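Side-chain contact in putative uncharacterized protein (PDB 5TPU), which is of unknown function but belongs to the WxcM-like family of the cupin clan and binds thymidine-5'-diphosphate as a two-chain beta-sheet assembly: residues L12-I17 with I25-N30. The protein carries 3 engineered substitutions. Sequence-based numbering, arbitrary orientation.
Sequences LNLRAI and IALENN. With TYD (thymidine-5'-diphosphate), chain F.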
# COMPACT_ATOMS: atom_id res chain seq x y z
N LEU A 12 1.51 15.12 2.33
CA LEU A 12 0.13 14.92 2.00
C LEU A 12 -0.58 14.51 3.28
O LEU A 12 -0.40 13.39 3.77
CB LEU A 12 -0.02 13.85 0.93
CG LEU A 12 0.91 14.00 -0.28
CD1 LEU A 12 0.70 12.77 -1.14
CD2 LEU A 12 0.53 15.28 -1.00
N ASN A 13 -1.34 15.43 3.84
CA ASN A 13 -2.08 15.15 5.07
C ASN A 13 -3.37 14.56 4.58
O ASN A 13 -4.28 15.31 4.30
CB ASN A 13 -2.32 16.42 5.92
CG ASN A 13 -1.01 16.97 6.49
OD1 ASN A 13 -0.39 16.32 7.34
ND2 ASN A 13 -0.57 18.12 6.02
N LEU A 14 -3.43 13.23 4.54
CA LEU A 14 -4.52 12.49 3.92
C LEU A 14 -5.76 12.47 4.79
O LEU A 14 -5.70 12.52 6.04
CB LEU A 14 -4.10 11.05 3.70
CG LEU A 14 -2.78 10.79 3.00
CD1 LEU A 14 -2.25 9.39 3.21
CD2 LEU A 14 -2.99 11.15 1.53
N ARG A 15 -6.89 12.36 4.12
CA ARG A 15 -8.19 12.24 4.74
C ARG A 15 -8.65 10.81 4.97
O ARG A 15 -8.90 10.06 4.03
CB ARG A 15 -9.24 12.97 3.90
CG ARG A 15 -10.60 12.99 4.59
CD ARG A 15 -11.72 12.45 3.71
NE ARG A 15 -12.57 13.57 3.38
CZ ARG A 15 -12.96 13.95 2.16
NH1 ARG A 15 -12.66 13.25 1.07
NH2 ARG A 15 -13.68 15.06 2.07
N ALA A 16 -8.76 10.44 6.24
CA ALA A 16 -9.30 9.20 6.61
C ALA A 16 -10.80 9.40 6.78
O ALA A 16 -11.25 10.45 7.22
CB ALA A 16 -8.71 8.73 7.93
N ILE A 17 -11.54 8.36 6.41
CA ILE A 17 -12.91 8.18 6.80
C ILE A 17 -12.91 7.30 8.03
O ILE A 17 -12.44 6.16 7.97
CB ILE A 17 -13.64 7.42 5.68
CG1 ILE A 17 -13.44 8.14 4.34
CG2 ILE A 17 -15.11 7.17 6.06
CD1 ILE A 17 -13.98 9.54 4.31
N ILE A 25 -8.26 4.95 4.50
CA ILE A 25 -7.67 5.96 3.62
C ILE A 25 -7.53 5.38 2.22
O ILE A 25 -7.07 4.23 2.04
CB ILE A 25 -6.28 6.40 4.11
CG1 ILE A 25 -6.43 7.22 5.38
CG2 ILE A 25 -5.57 7.26 3.04
CD1 ILE A 25 -5.13 7.78 5.92
N ALA A 26 -7.85 6.20 1.21
CA ALA A 26 -7.79 5.74 -0.20
C ALA A 26 -7.06 6.75 -1.02
O ALA A 26 -7.25 7.97 -0.85
CB ALA A 26 -9.18 5.51 -0.78
N LEU A 27 -6.26 6.23 -1.94
CA LEU A 27 -5.50 7.01 -2.87
C LEU A 27 -5.71 6.52 -4.30
O LEU A 27 -5.57 5.32 -4.60
CB LEU A 27 -4.02 6.95 -2.52
CG LEU A 27 -3.71 7.61 -1.16
CD1 LEU A 27 -3.67 6.55 -0.07
CD2 LEU A 27 -2.36 8.30 -1.20
N GLU A 28 -6.00 7.46 -5.20
CA GLU A 28 -6.30 7.12 -6.60
C GLU A 28 -5.32 7.81 -7.55
O GLU A 28 -4.81 8.90 -7.26
CB GLU A 28 -7.73 7.53 -6.93
CG GLU A 28 -8.74 6.64 -6.24
CD GLU A 28 -10.18 7.01 -6.53
OE1 GLU A 28 -10.46 8.15 -6.95
OE2 GLU A 28 -11.03 6.12 -6.33
N ASN A 29 -5.06 7.17 -8.69
CA ASN A 29 -4.19 7.75 -9.73
C ASN A 29 -4.60 9.16 -10.07
O ASN A 29 -5.78 9.43 -10.23
CB ASN A 29 -4.27 6.99 -11.04
CG ASN A 29 -3.63 5.64 -10.96
OD1 ASN A 29 -2.90 5.32 -10.02
ND2 ASN A 29 -3.92 4.81 -11.97
N ASN A 30 -3.60 10.03 -10.17
CA ASN A 30 -3.78 11.44 -10.59
C ASN A 30 -4.78 12.26 -9.75
O ASN A 30 -5.27 13.29 -10.17
CB ASN A 30 -4.04 11.50 -12.09
CG ASN A 30 -2.89 10.88 -12.87
OD1 ASN A 30 -1.74 11.34 -12.78
ND2 ASN A 30 -3.18 9.81 -13.61
PA TYD F . -16.49 0.51 2.70
O1A TYD F . -15.98 -0.15 1.43
O2A TYD F . -16.49 -0.19 4.02
O3A TYD F . -18.05 0.82 2.38
PB TYD F . -19.22 0.86 3.49
O1B TYD F . -19.31 -0.59 3.93
O2B TYD F . -18.78 1.77 4.61
O3B TYD F . -20.31 1.47 2.65
O5' TYD F . -16.05 2.05 2.82
C5' TYD F . -15.91 2.68 4.11
C4' TYD F . -15.94 4.18 3.94
O4' TYD F . -14.78 4.62 3.23
C3' TYD F . -17.17 4.58 3.12
O3' TYD F . -17.78 5.68 3.80
C2' TYD F . -16.62 4.96 1.75
C1' TYD F . -15.12 5.21 1.98
N1 TYD F . -14.26 4.66 0.91
C2 TYD F . -13.58 5.57 0.06
O2 TYD F . -13.70 6.79 0.23
N3 TYD F . -12.77 5.18 -0.91
C4 TYD F . -12.56 3.90 -1.11
O4 TYD F . -11.82 3.57 -2.02
C5 TYD F . -13.26 2.90 -0.28
C5M TYD F . -13.04 1.44 -0.45
C6 TYD F . -14.10 3.36 0.73
O HOH W 1 -9.42 8.57 2.13
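L14 and A16, two residues apart on the extended chain after strand 9-13, both meet I25, whose branches divide between them. I25 CG2 packs 3.9 Å from L14 CD1, while I25 CG1 lies 3.7 Å from A16 CB and equally near A16 CA. Chi1 of -70° sets I25 CG1 beside the backbone N and toward A16, and the extended chi2 (-177°) carries I25 CD1 on to 4.1 Å from L14 CB. L14 crosses both I25 and L27 at about a right angle; L14 CD2 reaches L27 CD2 at 4.0 Å. One leucine thus bridges two side chains on the same face of strand 22-28.

Between the backbones the link is a water: it donates to R15 O and accepts from A26 N at 3.0 Å. A26 CB, on the opposite face of strand 22-28, sits 3.5 Å from O4 of the thymidine-5'-diphosphate base; from strand 17-19, I17 CG2 rests 3.8 Å from C4' of the nucleotide. R39, R52 and Y125 of the second subunit help complete this pocket.

Further out, Y42 of the second subunit packs on L14 and I25. The contact joins edge strand 9-13, where L12 bonds through its backbone to G92 of strand 91-95, to the 17-19/22-28 hairpin of this cupin-clan protein. Residues 25-28 form an antiparallel ladder with a strand of the second subunit, which carries the sheet across the dimer interface.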